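Long-range contacts in guanine deaminase (PDB 6OHB), which catalyses the zinc-dependent hydrolytic deamination of guanine to xanthine and ammonia, the step that opens this route of purine breakdown: residues Ile16-Thr21 with Ser30-Ile35; Asn160-Ala165 with Asn199-Tyr204; Ser355-Phe360 with Ser408-Leu413. One frame throughout, in Å; residues are numbered along the deposited sequence.

Interaction 1 (Ile16-Thr21 with Ser30-Ile35); sequences IDVTRT and SALRFI
Ile16 and Phe34 face each other as a non-hydrogen-bonded pair in a hairpin of consecutive antiparallel strands, 14-18 and 32-35, joined by a long loop; the axes of the short segments are 162° apart. Strand 14-18 also pairs in parallel with strand 73-84, Ile16 bonding to Ile74. Asp17 and Arg33 form the hydrogen-bonded pair, Val18 and Leu32 the next non-hydrogen-bonded one. Arg33 O accepts from Asp17 N at 3.0 Å, and Arg33 N donates to Asp17 O. Thr19 N then reaches Ala31 O at 2.7 Å. Off the face opposite Ile16 and Leu32, Arg33 bends at its third torsion (49°) and meets the carboxylate side-on: NE binds OD1 of Asp17 at 3.0 Å and NH2 binds OD2 of Asp17 at 2.7 Å, both on syn lone pairs, the planes nearly coplanar. OD2 also accepts from Phe380 N, and CG2 of Thr19 lies over one guanidinium face, toward its rim. A leucine in place of Arg33 would probably leave the buried Asp17 carboxylate without its charged mate. On the other face, CD1 of Ile16 meets CD2 of Leu32 at 3.7 Å. NH2 of Arg20 binds OG of Ser30, which also bonds to Glu27 O.

Interaction 2 (Asn160-Ala165 with Asn199-Tyr204); sequences NMRMIA and NGRLLY
Arg201 reaches across to Asn160, Met161 and Arg162, and no other residue here gives up as much surface to the contact. Its CB lies over one face of the Arg162 guanidinium, toward the rim, and 3.7 Å from Met161 O. CG stands anti to the carbonyl carbon (chi1 -63°) and passes between NH2 of Arg162 and OD1 of Asn160, whose ND2 is hydrogen-bonded to OD2 of Asp431. CD rests 3.3 Å from Asn160 O, and the Arg201 chain crosses the Asn160 side chain at about a right angle. At chi3 the chain bends, bringing NE of Arg201 to 3.7 Å from NE of Arg162. CZ and NH2 then lie against CB of Arg162, which sits over one guanidinium face. At the tip NH1 of Arg201 gives a hydrogen bond of 2.9 Å to Asn160 O, in the carbonyl plane but 20° out of the guanidinium plane. Asn160 is the C-prime residue of the Schellman motif ending helix 146-158, so Arg201 grips the chain just past that helix.

The two arginine planes are 69° apart, and Glu385 forms salt bridges with NH2 of each, which probably offsets their like charge; NH2 of Arg201 also pairs with Asp387. The segments run on into neighbouring parallel strands of the amidohydrolase TIM barrel, joined through helix 182-196 in a beta-alpha-beta crossover. Leu203 N binds Met163 O at 2.9 Å, and Leu203 O accepts from Ala165 N at 3.1 Å. Ile164 and Leu203 point to one side of the sheet, where CG1 of Ile164 meets CD1 of Leu203. Ala165 and Tyr204 point to the other, but the carbonyl oxygen of Ala165 stands over one face of the Tyr204 ring, 3.5 Å from CD2, while the Tyr204 hydroxyl is bonded to Lys167 N.

Interaction 3 (Ser355-Phe360 with Ser408-Leu413); sequences SAYEAF and SLVDKL
Tyr357 lies against Val410 and Leu413, and with Leu413 it gives up the most surface in this meeting of helices 356-363 and 409-419. The axes of the two short helical segments come within 9.4 Å at an angle of 52°. CG of Tyr357 is anti to the carbonyl carbon (chi1 -70°), and its ring reaches over to the other helix. CG1 of Val410 sits over one face of this ring in a CH-pi contact, 3.7 Å from the Tyr357 centroid and 29° off the normal. The methyl is displaced toward the hydroxyl end, with CZ of Tyr357 its nearest atom. Leu413 comes to the same ring differently: its CD1 lies in the ring plane, at the edge, 3.8 Å from CD1 of Tyr357. One ring therefore has a valine on a face and a leucine at its rim, while CD2 of Leu409 approaches the hydroxyl end.

Leu413 also meets residues before and after Tyr357: its CB packs 3.7 Å from CB of Ala356, and its CD1 touches CB of Phe360. The small Ala356 is consistent with the close approach here: the CA atoms of Ala356 and Val410 are 5.4 Å apart, and CB of Ala356 rests 3.4 Å from Val410 O. Both helices start here, Ser408 capping its own through a bond from Asp411 N to its OG, and Ser355 through weak bonds. Tyr94 of the second subunit packs on Ser408 and Val410. The arrangement is apolar helix-helix packing near two N-terminal ends, with Tyr357, Phe360 and Leu409 laid on strands 14-18 and 32-35, away from the metal site.

Overall arrangement
Interactions 1 and 3 adjoin, their centres 12 Å apart: the apolar face of the antiparallel strand pair is covered by the helix pair. CE1 of Tyr357 lies 3.5 Å from CD2 of Leu32, which is also 3.6 Å from CD2 of Leu409, and the Phe360 ring lies against the backbone of Ile16 and Asp17. Interaction 2 stands apart in the barrel wall, its centre 26 Å from that of interaction 1 and 30 Å from that of interaction 3. It is the contact near the active site, the others being away from it: the side chain of Ala165 is about 13 Å from the zinc ion and about 7 Å from that of Tyr85, a probable substrate-binding residue.

Interaction 1 (Ile16-Thr21 with Ser30-Ile35)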
loop_
_atom_site.group_PDB
_atom_site.type_symbol
_atom_site.label_atom_id
_atom_site.label_comp_id
_atom_site.label_asym_id
_atom_site.label_seq_id
_atom_site.Cartn_x
_atom_site.Cartn_y
_atom_site.Cartn_z
ATOM N N ILE A 16 -23.039 5.495 -7.105
ATOM C CA ILE A 16 -22.279 5.419 -8.350
ATOM C C ILE A 16 -22.211 3.968 -8.807
ATOM O O ILE A 16 -21.957 3.068 -8.001
ATOM C CB ILE A 16 -20.873 6.035 -8.195
ATOM C CG1 ILE A 16 -20.018 5.771 -9.435
ATOM C CG2 ILE A 16 -20.196 5.522 -6.942
ATOM C CD1 ILE A 16 -18.874 6.752 -9.587
ATOM N N ASP A 17 -22.468 3.737 -10.095
ATOM C CA ASP A 17 -22.343 2.400 -10.668
ATOM C C ASP A 17 -22.073 2.520 -12.164
ATOM O O ASP A 17 -22.142 3.607 -12.742
ATOM C CB ASP A 17 -23.585 1.532 -10.376
ATOM C CG ASP A 17 -24.871 2.063 -11.029
ATOM O OD1 ASP A 17 -24.965 3.271 -11.358
ATOM O OD2 ASP A 17 -25.811 1.257 -11.206
ATOM N N VAL A 18 -21.712 1.397 -12.783
ATOM C CA VAL A 18 -21.526 1.318 -14.230
ATOM C C VAL A 18 -22.712 0.553 -14.802
ATOM O O VAL A 18 -22.965 -0.591 -14.405
ATOM C CB VAL A 18 -20.200 0.635 -14.597
ATOM C CG1 VAL A 18 -20.022 0.599 -16.110
ATOM C CG2 VAL A 18 -19.021 1.330 -13.912
ATOM N N THR A 19 -23.433 1.168 -15.744
ATOM C CA THR A 19 -24.743 0.644 -16.125
ATOM C C THR A 19 -24.688 -0.478 -17.154
ATOM O O THR A 19 -25.726 -1.091 -17.419
ATOM C CB THR A 19 -25.642 1.771 -16.645
ATOM O OG1 THR A 19 -25.042 2.396 -17.789
ATOM C CG2 THR A 19 -25.856 2.807 -15.549
ATOM N N ARG A 20 -23.524 -0.783 -17.720
ATOM C CA ARG A 20 -23.434 -1.878 -18.675
ATOM C C ARG A 20 -21.975 -2.274 -18.835
ATOM O O ARG A 20 -21.066 -1.494 -18.541
ATOM C CB ARG A 20 -24.029 -1.500 -20.036
ATOM C CG ARG A 20 -23.177 -0.511 -20.800
ATOM C CD ARG A 20 -23.816 -0.060 -22.098
ATOM N NE ARG A 20 -22.848 0.689 -22.891
ATOM C CZ ARG A 20 -22.637 1.996 -22.765
ATOM N NH1 ARG A 20 -23.335 2.701 -21.882
ATOM N NH2 ARG A 20 -21.726 2.598 -23.520
ATOM N N THR A 21 -21.764 -3.502 -19.301
ATOM C CA THR A 21 -20.421 -3.964 -19.602
ATOM C C THR A 21 -19.948 -3.362 -20.917
ATOM O O THR A 21 -20.731 -3.126 -21.838
ATOM C CB THR A 21 -20.366 -5.494 -19.675
ATOM O OG1 THR A 21 -21.280 -5.964 -20.672
ATOM C CG2 THR A 21 -20.740 -6.112 -18.334
ATOM N N SER A 30 -18.833 6.650 -20.520
ATOM C CA SER A 30 -20.158 6.726 -21.123
ATOM C C SER A 30 -21.200 5.917 -20.356
ATOM O O SER A 30 -22.392 6.232 -20.436
ATOM C CB SER A 30 -20.099 6.247 -22.571
ATOM O OG SER A 30 -20.116 4.828 -22.631
ATOM N N ALA A 31 -20.781 4.886 -19.622
ATOM C CA ALA A 31 -21.694 4.013 -18.899
ATOM C C ALA A 31 -21.687 4.261 -17.397
ATOM O O ALA A 31 -22.323 3.507 -16.653
ATOM C CB ALA A 31 -21.350 2.551 -19.181
ATOM N N LEU A 32 -20.980 5.285 -16.931
ATOM C CA LEU A 32 -20.856 5.536 -15.502
ATOM C C LEU A 32 -21.972 6.470 -15.058
ATOM O O LEU A 32 -22.065 7.608 -15.532
ATOM C CB LEU A 32 -19.493 6.131 -15.156
ATOM C CG LEU A 32 -19.266 6.149 -13.643
ATOM C CD1 LEU A 32 -18.374 5.000 -13.241
ATOM C CD2 LEU A 32 -18.689 7.474 -13.187
ATOM N N ARG A 33 -22.814 5.989 -14.155
ATOM C CA ARG A 33 -23.919 6.752 -13.607
ATOM C C ARG A 33 -23.576 7.162 -12.183
ATOM O O ARG A 33 -23.253 6.308 -11.342
ATOM C CB ARG A 33 -25.209 5.936 -13.634
ATOM C CG ARG A 33 -26.386 6.639 -12.991
ATOM C CD ARG A 33 -27.642 5.801 -13.104
ATOM N NE ARG A 33 -27.409 4.422 -12.689
ATOM C CZ ARG A 33 -28.318 3.458 -12.773
ATOM N NH1 ARG A 33 -29.525 3.720 -13.260
ATOM N NH2 ARG A 33 -28.022 2.230 -12.373
ATOM N N PHE A 34 -23.646 8.464 -11.925
ATOM C CA PHE A 34 -23.492 9.041 -10.597
ATOM C C PHE A 34 -24.763 9.807 -10.263
ATOM O O PHE A 34 -25.107 10.773 -10.951
ATOM C CB PHE A 34 -22.271 9.962 -10.542
ATOM C CG PHE A 34 -22.138 10.720 -9.251
ATOM C CD1 PHE A 34 -21.860 10.057 -8.066
ATOM C CD2 PHE A 34 -22.293 12.097 -9.224
ATOM C CE1 PHE A 34 -21.736 10.754 -6.878
ATOM C CE2 PHE A 34 -22.173 12.801 -8.038
ATOM C CZ PHE A 34 -21.893 12.128 -6.863
ATOM N N ILE A 35 -25.459 9.377 -9.214
ATOM C CA ILE A 35 -26.670 10.041 -8.736
ATOM C C ILE A 35 -26.359 10.655 -7.379
ATOM O O ILE A 35 -26.116 9.931 -6.408
ATOM C CB ILE A 35 -27.852 9.068 -8.632
ATOM C CG1 ILE A 35 -28.085 8.345 -9.963
ATOM C CG2 ILE A 35 -29.102 9.809 -8.177
ATOM C CD1 ILE A 35 -28.761 9.192 -11.025
#

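Interaction 2 (Asn160-Ala165 with Asn199-Tyr204)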
loop_
_atom_site.group_PDB
_atom_site.type_symbol
_atom_site.label_atom_id
_atom_site.label_comp_id
_atom_site.label_asym_id
_atom_site.label_seq_id
_atom_site.Cartn_x
_atom_site.Cartn_y
_atom_site.Cartn_z
ATOM N N ASN A 160 -26.692 -15.697 3.367
ATOM C CA ASN A 160 -27.118 -15.788 1.971
ATOM C C ASN A 160 -26.198 -14.984 1.048
ATOM O O ASN A 160 -26.639 -14.244 0.162
ATOM C CB ASN A 160 -28.573 -15.352 1.810
ATOM C CG ASN A 160 -29.151 -15.764 0.470
ATOM O OD1 ASN A 160 -28.648 -16.683 -0.183
ATOM N ND2 ASN A 160 -30.200 -15.074 0.044
ATOM N N MET A 161 -24.900 -15.169 1.242
ATOM C CA MET A 161 -23.889 -14.544 0.408
ATOM C C MET A 161 -23.778 -15.285 -0.921
ATOM O O MET A 161 -23.967 -16.504 -0.988
ATOM C CB MET A 161 -22.544 -14.564 1.139
ATOM C CG MET A 161 -21.388 -13.890 0.433
ATOM S SD MET A 161 -19.895 -13.976 1.459
ATOM C CE MET A 161 -19.508 -12.243 1.661
ATOM N N ARG A 162 -23.500 -14.541 -1.993
ATOM C CA ARG A 162 -23.156 -15.154 -3.275
ATOM C C ARG A 162 -21.645 -15.343 -3.327
ATOM O O ARG A 162 -20.891 -14.370 -3.439
ATOM C CB ARG A 162 -23.638 -14.324 -4.462
ATOM C CG ARG A 162 -23.419 -15.045 -5.793
ATOM C CD ARG A 162 -24.195 -14.416 -6.944
ATOM N NE ARG A 162 -25.643 -14.618 -6.841
ATOM C CZ ARG A 162 -26.293 -15.692 -7.286
ATOM N NH1 ARG A 162 -25.634 -16.685 -7.869
ATOM N NH2 ARG A 162 -27.613 -15.773 -7.153
ATOM N N MET A 163 -21.207 -16.596 -3.259
ATOM C CA MET A 163 -19.797 -16.936 -3.212
ATOM C C MET A 163 -19.547 -18.167 -4.071
ATOM O O MET A 163 -20.328 -19.121 -4.046
ATOM C CB MET A 163 -19.346 -17.204 -1.766
ATOM C CG MET A 163 -18.033 -17.964 -1.647
ATOM S SD MET A 163 -17.597 -18.340 0.058
ATOM C CE MET A 163 -17.377 -16.689 0.723
ATOM N N ILE A 164 -18.446 -18.147 -4.812
ATOM C CA ILE A 164 -17.975 -19.309 -5.550
ATOM C C ILE A 164 -16.776 -19.878 -4.805
ATOM O O ILE A 164 -15.816 -19.154 -4.509
ATOM C CB ILE A 164 -17.599 -18.941 -6.995
ATOM C CG1 ILE A 164 -18.622 -17.976 -7.589
ATOM C CG2 ILE A 164 -17.462 -20.201 -7.848
ATOM C CD1 ILE A 164 -18.269 -17.504 -8.984
ATOM N N ALA A 165 -16.833 -21.170 -4.493
ATOM C CA ALA A 165 -15.762 -21.830 -3.767
ATOM C C ALA A 165 -15.703 -23.286 -4.206
ATOM O O ALA A 165 -16.602 -23.793 -4.886
ATOM C CB ALA A 165 -15.965 -21.712 -2.253
ATOM N N ASN A 199 -26.937 -23.955 -4.167
ATOM C CA ASN A 199 -27.620 -23.921 -2.871
ATOM C C ASN A 199 -27.753 -22.460 -2.455
ATOM O O ASN A 199 -26.796 -21.839 -1.990
ATOM C CB ASN A 199 -26.855 -24.739 -1.836
ATOM C CG ASN A 199 -27.570 -24.820 -0.495
ATOM O OD1 ASN A 199 -28.423 -23.997 -0.174
ATOM N ND2 ASN A 199 -27.207 -25.817 0.300
ATOM N N GLY A 200 -28.948 -21.907 -2.621
ATOM C CA GLY A 200 -29.119 -20.478 -2.429
ATOM C C GLY A 200 -28.341 -19.723 -3.490
ATOM O O GLY A 200 -28.447 -20.006 -4.689
ATOM N N ARG A 201 -27.539 -18.757 -3.055
ATOM C CA ARG A 201 -26.702 -17.987 -3.958
ATOM C C ARG A 201 -25.286 -18.544 -4.042
ATOM O O ARG A 201 -24.421 -17.928 -4.672
ATOM C CB ARG A 201 -26.672 -16.515 -3.532
ATOM C CG ARG A 201 -28.030 -15.812 -3.580
ATOM C CD ARG A 201 -27.964 -14.446 -2.895
ATOM N NE ARG A 201 -27.256 -13.461 -3.711
ATOM C CZ ARG A 201 -26.534 -12.455 -3.228
ATOM N NH1 ARG A 201 -26.406 -12.279 -1.919
ATOM N NH2 ARG A 201 -25.931 -11.621 -4.062
ATOM N N LEU A 202 -25.038 -19.701 -3.438
ATOM C CA LEU A 202 -23.717 -20.304 -3.462
ATOM C C LEU A 202 -23.459 -20.979 -4.805
ATOM O O LEU A 202 -24.386 -21.398 -5.506
ATOM C CB LEU A 202 -23.575 -21.326 -2.333
ATOM C CG LEU A 202 -23.783 -20.777 -0.922
ATOM C CD1 LEU A 202 -23.700 -21.893 0.107
ATOM C CD2 LEU A 202 -22.764 -19.683 -0.616
ATOM N N LEU A 203 -22.180 -21.065 -5.165
ATOM C CA LEU A 203 -21.751 -21.667 -6.418
ATOM C C LEU A 203 -20.447 -22.416 -6.185
ATOM O O LEU A 203 -19.639 -22.031 -5.335
ATOM C CB LEU A 203 -21.565 -20.609 -7.517
ATOM C CG LEU A 203 -22.779 -19.731 -7.836
ATOM C CD1 LEU A 203 -22.377 -18.479 -8.602
ATOM C CD2 LEU A 203 -23.818 -20.528 -8.612
ATOM N N TYR A 204 -20.242 -23.487 -6.947
ATOM C CA TYR A 204 -19.066 -24.334 -6.790
ATOM C C TYR A 204 -18.102 -24.148 -7.955
ATOM O O TYR A 204 -18.519 -23.990 -9.105
ATOM C CB TYR A 204 -19.447 -25.815 -6.661
ATOM C CG TYR A 204 -18.263 -26.686 -6.285
ATOM C CD1 TYR A 204 -17.389 -27.167 -7.260
ATOM C CD2 TYR A 204 -18.010 -27.011 -4.961
ATOM C CE1 TYR A 204 -16.303 -27.945 -6.920
ATOM C CE2 TYR A 204 -16.929 -27.791 -4.616
ATOM C CZ TYR A 204 -16.078 -28.253 -5.599
ATOM O OH TYR A 204 -14.997 -29.029 -5.262
#

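Interaction 3 (Ser355-Phe360 with Ser408-Leu413)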
loop_
_atom_site.group_PDB
_atom_site.type_symbol
_atom_site.label_atom_id
_atom_site.label_comp_id
_atom_site.label_asym_id
_atom_site.label_seq_id
_atom_site.Cartn_x
_atom_site.Cartn_y
_atom_site.Cartn_z
ATOM N N SER A 355 -7.165 4.300 -15.223
ATOM C CA SER A 355 -8.139 5.333 -14.914
ATOM C C SER A 355 -8.953 4.990 -13.670
ATOM O O SER A 355 -9.155 3.820 -13.328
ATOM C CB SER A 355 -9.075 5.519 -16.114
ATOM O OG SER A 355 -10.380 5.901 -15.717
ATOM N N ALA A 356 -9.458 6.038 -13.008
ATOM C CA ALA A 356 -10.336 5.827 -11.863
ATOM C C ALA A 356 -11.599 5.092 -12.287
ATOM O O ALA A 356 -12.087 4.206 -11.574
ATOM C CB ALA A 356 -10.682 7.167 -11.212
ATOM N N TYR A 357 -12.131 5.444 -13.459
ATOM C CA TYR A 357 -13.283 4.731 -13.998
ATOM C C TYR A 357 -12.954 3.266 -14.256
ATOM O O TYR A 357 -13.749 2.378 -13.930
ATOM C CB TYR A 357 -13.769 5.420 -15.272
ATOM C CG TYR A 357 -14.408 6.767 -15.010
ATOM C CD1 TYR A 357 -14.734 7.159 -13.716
ATOM C CD2 TYR A 357 -14.673 7.650 -16.045
ATOM C CE1 TYR A 357 -15.312 8.386 -13.464
ATOM C CE2 TYR A 357 -15.252 8.883 -15.801
ATOM C CZ TYR A 357 -15.574 9.243 -14.509
ATOM O OH TYR A 357 -16.146 10.470 -14.254
ATOM N N GLU A 358 -11.782 2.992 -14.837
ATOM C CA GLU A 358 -11.401 1.606 -15.110
ATOM C C GLU A 358 -11.226 0.809 -13.821
ATOM O O GLU A 358 -11.645 -0.352 -13.742
ATOM C CB GLU A 358 -10.120 1.562 -15.943
ATOM C CG GLU A 358 -9.799 0.184 -16.501
ATOM C CD GLU A 358 -8.507 0.164 -17.299
ATOM O OE1 GLU A 358 -7.953 1.250 -17.576
ATOM O OE2 GLU A 358 -8.051 -0.940 -17.660
ATOM N N ALA A 359 -10.597 1.411 -12.809
ATOM C CA ALA A 359 -10.410 0.725 -11.533
ATOM C C ALA A 359 -11.748 0.421 -10.874
ATOM O O ALA A 359 -11.994 -0.706 -10.417
ATOM C CB ALA A 359 -9.531 1.577 -10.613
ATOM N N PHE A 360 -12.635 1.418 -10.821
ATOM C CA PHE A 360 -13.959 1.194 -10.252
ATOM C C PHE A 360 -14.711 0.118 -11.031
ATOM O O PHE A 360 -15.380 -0.738 -10.441
ATOM C CB PHE A 360 -14.739 2.511 -10.230
ATOM C CG PHE A 360 -16.143 2.385 -9.705
ATOM C CD1 PHE A 360 -16.386 2.347 -8.342
ATOM C CD2 PHE A 360 -17.222 2.328 -10.575
ATOM C CE1 PHE A 360 -17.680 2.237 -7.852
ATOM C CE2 PHE A 360 -18.519 2.219 -10.093
ATOM C CZ PHE A 360 -18.746 2.173 -8.727
ATOM N N SER A 408 -13.186 17.005 -9.789
ATOM C CA SER A 408 -13.826 16.035 -10.664
ATOM C C SER A 408 -14.129 14.734 -9.920
ATOM O O SER A 408 -13.556 14.437 -8.868
ATOM C CB SER A 408 -12.947 15.756 -11.880
ATOM O OG SER A 408 -11.913 14.856 -11.546
ATOM N N LEU A 409 -15.065 13.964 -10.484
ATOM C CA LEU A 409 -15.438 12.678 -9.899
ATOM C C LEU A 409 -14.298 11.673 -9.986
ATOM O O LEU A 409 -14.117 10.853 -9.075
ATOM C CB LEU A 409 -16.693 12.133 -10.584
ATOM C CG LEU A 409 -17.177 10.741 -10.168
ATOM C CD1 LEU A 409 -17.470 10.680 -8.670
ATOM C CD2 LEU A 409 -18.412 10.352 -10.965
ATOM N N VAL A 410 -13.528 11.704 -11.080
ATOM C CA VAL A 410 -12.387 10.798 -11.197
ATOM C C VAL A 410 -11.369 11.094 -10.106
ATOM O O VAL A 410 -10.729 10.181 -9.571
ATOM C CB VAL A 410 -11.752 10.879 -12.602
ATOM C CG1 VAL A 410 -12.806 10.779 -13.672
ATOM C CG2 VAL A 410 -10.927 12.151 -12.784
ATOM N N ASP A 411 -11.213 12.372 -9.751
ATOM C CA ASP A 411 -10.330 12.741 -8.654
ATOM C C ASP A 411 -10.809 12.142 -7.336
ATOM O O ASP A 411 -10.000 11.656 -6.538
ATOM C CB ASP A 411 -10.229 14.263 -8.555
ATOM C CG ASP A 411 -9.169 14.842 -9.480
ATOM O OD1 ASP A 411 -8.489 14.061 -10.175
ATOM O OD2 ASP A 411 -9.010 16.082 -9.501
ATOM N N LYS A 412 -12.123 12.172 -7.087
ATOM C CA LYS A 412 -12.654 11.609 -5.847
ATOM C C LYS A 412 -12.476 10.092 -5.803
ATOM O O LYS A 412 -12.090 9.532 -4.766
ATOM C CB LYS A 412 -14.119 12.019 -5.683
ATOM C CG LYS A 412 -14.305 13.538 -5.600
ATOM C CD LYS A 412 -15.770 13.946 -5.512
ATOM C CE LYS A 412 -15.933 15.469 -5.483
ATOM N NZ LYS A 412 -15.436 16.105 -4.223
ATOM N N LEU A 413 -12.730 9.412 -6.926
ATOM C CA LEU A 413 -12.479 7.973 -6.987
ATOM C C LEU A 413 -11.001 7.665 -6.774
ATOM O O LEU A 413 -10.650 6.680 -6.111
ATOM C CB LEU A 413 -12.950 7.412 -8.328
ATOM C CG LEU A 413 -14.456 7.269 -8.562
ATOM C CD1 LEU A 413 -14.719 6.724 -9.956
ATOM C CD2 LEU A 413 -15.075 6.362 -7.507
#